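Local coordinates for Alr1010 protein (Nostoc, PDB 3URG), which probably binds calcium ions as a cyanobacterial calcium-binding protein (CcbP), at residues P63-W68 with T82-G87. Residues are numbered along the deposited sequence; the frame is centred on the assembly and turned at random.
Sequences PFMGKW and TVEVLG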
loop_
_atom_site.group_PDB
_atom_site.type_symbol
_atom_site.label_atom_id
_atom_site.label_comp_id
_atom_site.label_asym_id
_atom_site.label_seq_id
_atom_site.Cartn_x
_atom_site.Cartn_y
_atom_site.Cartn_z
ATOM N N PRO A 63 11.957 -5.569 6.326
ATOM C CA PRO A 63 10.597 -5.891 6.747
ATOM C C PRO A 63 10.175 -4.940 7.840
ATOM O O PRO A 63 11.016 -4.338 8.475
ATOM C CB PRO A 63 10.739 -7.299 7.347
ATOM C CG PRO A 63 12.249 -7.501 7.572
ATOM C CD PRO A 63 12.959 -6.261 7.154
ATOM N N PHE A 64 8.879 -4.786 8.050
ATOM C CA PHE A 64 8.410 -3.992 9.173
ATOM C C PHE A 64 7.173 -4.662 9.749
ATOM O O PHE A 64 6.586 -5.546 9.123
ATOM C CB PHE A 64 8.155 -2.518 8.779
ATOM C CG PHE A 64 7.076 -2.327 7.732
ATOM C CD1 PHE A 64 5.746 -2.184 8.100
ATOM C CD2 PHE A 64 7.405 -2.254 6.385
ATOM C CE1 PHE A 64 4.757 -1.996 7.139
ATOM C CE2 PHE A 64 6.431 -2.062 5.424
ATOM C CZ PHE A 64 5.104 -1.935 5.801
ATOM N N MET A 65 6.782 -4.271 10.947
ATOM C CA MET A 65 5.599 -4.882 11.527
ATOM C C MET A 65 4.346 -4.039 11.348
ATOM O O MET A 65 4.406 -2.812 11.301
ATOM C CB MET A 65 5.847 -5.225 12.984
ATOM C CG MET A 65 6.668 -6.490 13.114
ATOM S SD MET A 65 7.306 -6.666 14.748
ATOM C CE MET A 65 8.053 -5.053 14.981
ATOM N N GLY A 66 3.210 -4.711 11.237
ATOM C CA GLY A 66 1.950 -4.019 11.088
ATOM C C GLY A 66 0.776 -4.815 11.617
ATOM O O GLY A 66 0.886 -6.023 11.851
ATOM N N LYS A 67 -0.339 -4.121 11.833
ATOM C CA LYS A 67 -1.604 -4.765 12.159
ATOM C C LYS A 67 -2.364 -4.901 10.854
ATOM O O LYS A 67 -2.645 -3.900 10.189
ATOM C CB LYS A 67 -2.425 -3.897 13.115
ATOM C CG LYS A 67 -1.801 -3.625 14.471
ATOM C CD LYS A 67 -2.812 -2.927 15.371
ATOM C CE LYS A 67 -2.195 -1.767 16.139
ATOM N NZ LYS A 67 -1.256 -2.218 17.204
ATOM N N TRP A 68 -2.687 -6.137 10.488
ATOM C CA TRP A 68 -3.444 -6.410 9.278
ATOM C C TRP A 68 -4.903 -6.715 9.603
ATOM O O TRP A 68 -5.201 -7.624 10.378
ATOM C CB TRP A 68 -2.822 -7.586 8.528
ATOM C CG TRP A 68 -3.572 -8.048 7.307
ATOM C CD1 TRP A 68 -4.319 -7.281 6.442
ATOM C CD2 TRP A 68 -3.608 -9.382 6.788
ATOM N NE1 TRP A 68 -4.828 -8.069 5.436
ATOM C CE2 TRP A 68 -4.400 -9.360 5.621
ATOM C CE3 TRP A 68 -3.044 -10.600 7.200
ATOM C CZ2 TRP A 68 -4.641 -10.498 4.860
ATOM C CZ3 TRP A 68 -3.288 -11.728 6.445
ATOM C CH2 TRP A 68 -4.086 -11.673 5.296
ATOM N N THR A 82 -1.208 -9.589 13.714
ATOM C CA THR A 82 0.062 -8.873 13.848
ATOM C C THR A 82 1.131 -9.606 13.064
ATOM O O THR A 82 1.470 -10.748 13.368
ATOM C CB THR A 82 0.487 -8.705 15.321
ATOM O OG1 THR A 82 -0.392 -7.772 15.958
ATOM C CG2 THR A 82 1.917 -8.170 15.400
ATOM N N VAL A 83 1.668 -8.952 12.042
ATOM C CA VAL A 83 2.474 -9.670 11.068
ATOM C C VAL A 83 3.734 -8.916 10.736
ATOM O O VAL A 83 3.844 -7.732 11.033
ATOM C CB VAL A 83 1.691 -9.900 9.761
ATOM C CG1 VAL A 83 0.401 -10.666 10.047
ATOM C CG2 VAL A 83 1.369 -8.565 9.074
ATOM N N GLU A 84 4.685 -9.607 10.120
ATOM C CA GLU A 84 5.804 -8.925 9.488
ATOM C C GLU A 84 5.437 -8.686 8.039
ATOM O O GLU A 84 5.008 -9.603 7.339
ATOM C CB GLU A 84 7.075 -9.767 9.543
ATOM C CG GLU A 84 7.786 -9.759 10.880
ATOM C CD GLU A 84 9.103 -10.520 10.833
ATOM O OE1 GLU A 84 9.874 -10.337 9.868
ATOM O OE2 GLU A 84 9.364 -11.304 11.764
ATOM N N VAL A 85 5.586 -7.448 7.588
ATOM C CA VAL A 85 5.380 -7.140 6.189
ATOM C C VAL A 85 6.716 -7.346 5.476
ATOM O O VAL A 85 7.686 -6.634 5.745
ATOM C CB VAL A 85 4.901 -5.705 6.016
ATOM C CG1 VAL A 85 4.557 -5.443 4.567
ATOM C CG2 VAL A 85 3.706 -5.439 6.929
ATOM N N LEU A 86 6.751 -8.329 4.580
ATOM C CA LEU A 86 8.001 -8.830 4.001
ATOM C C LEU A 86 8.436 -8.116 2.722
ATOM O O LEU A 86 9.623 -8.066 2.402
ATOM C CB LEU A 86 7.871 -10.325 3.710
ATOM C CG LEU A 86 8.132 -11.332 4.843
ATOM C CD1 LEU A 86 8.087 -10.702 6.234
ATOM C CD2 LEU A 86 7.177 -12.501 4.732
ATOM N N GLY A 87 7.477 -7.586 1.977
ATOM C CA GLY A 87 7.786 -6.942 0.711
ATOM C C GLY A 87 6.527 -6.796 -0.118
ATOM O O GLY A 87 5.441 -7.151 0.346
#
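F64 and V85 form a hydrogen-bonded antiparallel pair, and G66 with V83 forms the next; M65–E84 and K67–T82 alternate with them as non-hydrogen-bonded pairs. The strand axes run at 133°, well short of strict antiparallel, which indicates a strongly twisted ribbon. Both hydrogen-bonded pairs are closed in each direction. V85 N to F64 O is short at 2.6 Å, whereas the return bond from F64 N to V85 O measures 3.2 Å and reaches a lone pair in the carbonyl plane. V83 N to G66 O, at 3.0 Å, is nearly linear at the hydrogen (170°). P63, which follows a cis peptide bond and just precedes the first paired residue, adds a bent, weak CA-H...O contact to V85 O, the oxygen that also accepts F64 N.

The hairpin of strands 64-72 and 77-86 lies within a five-stranded antiparallel sheet, 77-86 being its central strand and 64-72 the next one out; backbone hydrogen bonds join M65 to I123 and E84 to A103, extending the network outward on each flank.

F64, V83 and V85 make the buried face, F64 against V85 being the main side-chain contact across the strands. With F64 CG set between its backbone N and carbonyl carbon (chi1 62°), the ring folds back over its partner, and V85 CB stands over the centre of one ring face, close to the ring normal and 3.8 Å from the centroid, in a CH-pi contact. The two methyls straddle that point: CG2 lies 3.6 Å from F64 CE1, while CG1 faces CZ and CE2. Helix 127-141 meets the same phenyl group through T129 and I133. V83 CG2 packs 4.3 Å from CB of buried W68. On the other, more exposed face, M65 CG lies 4.1 Å from E84 CG.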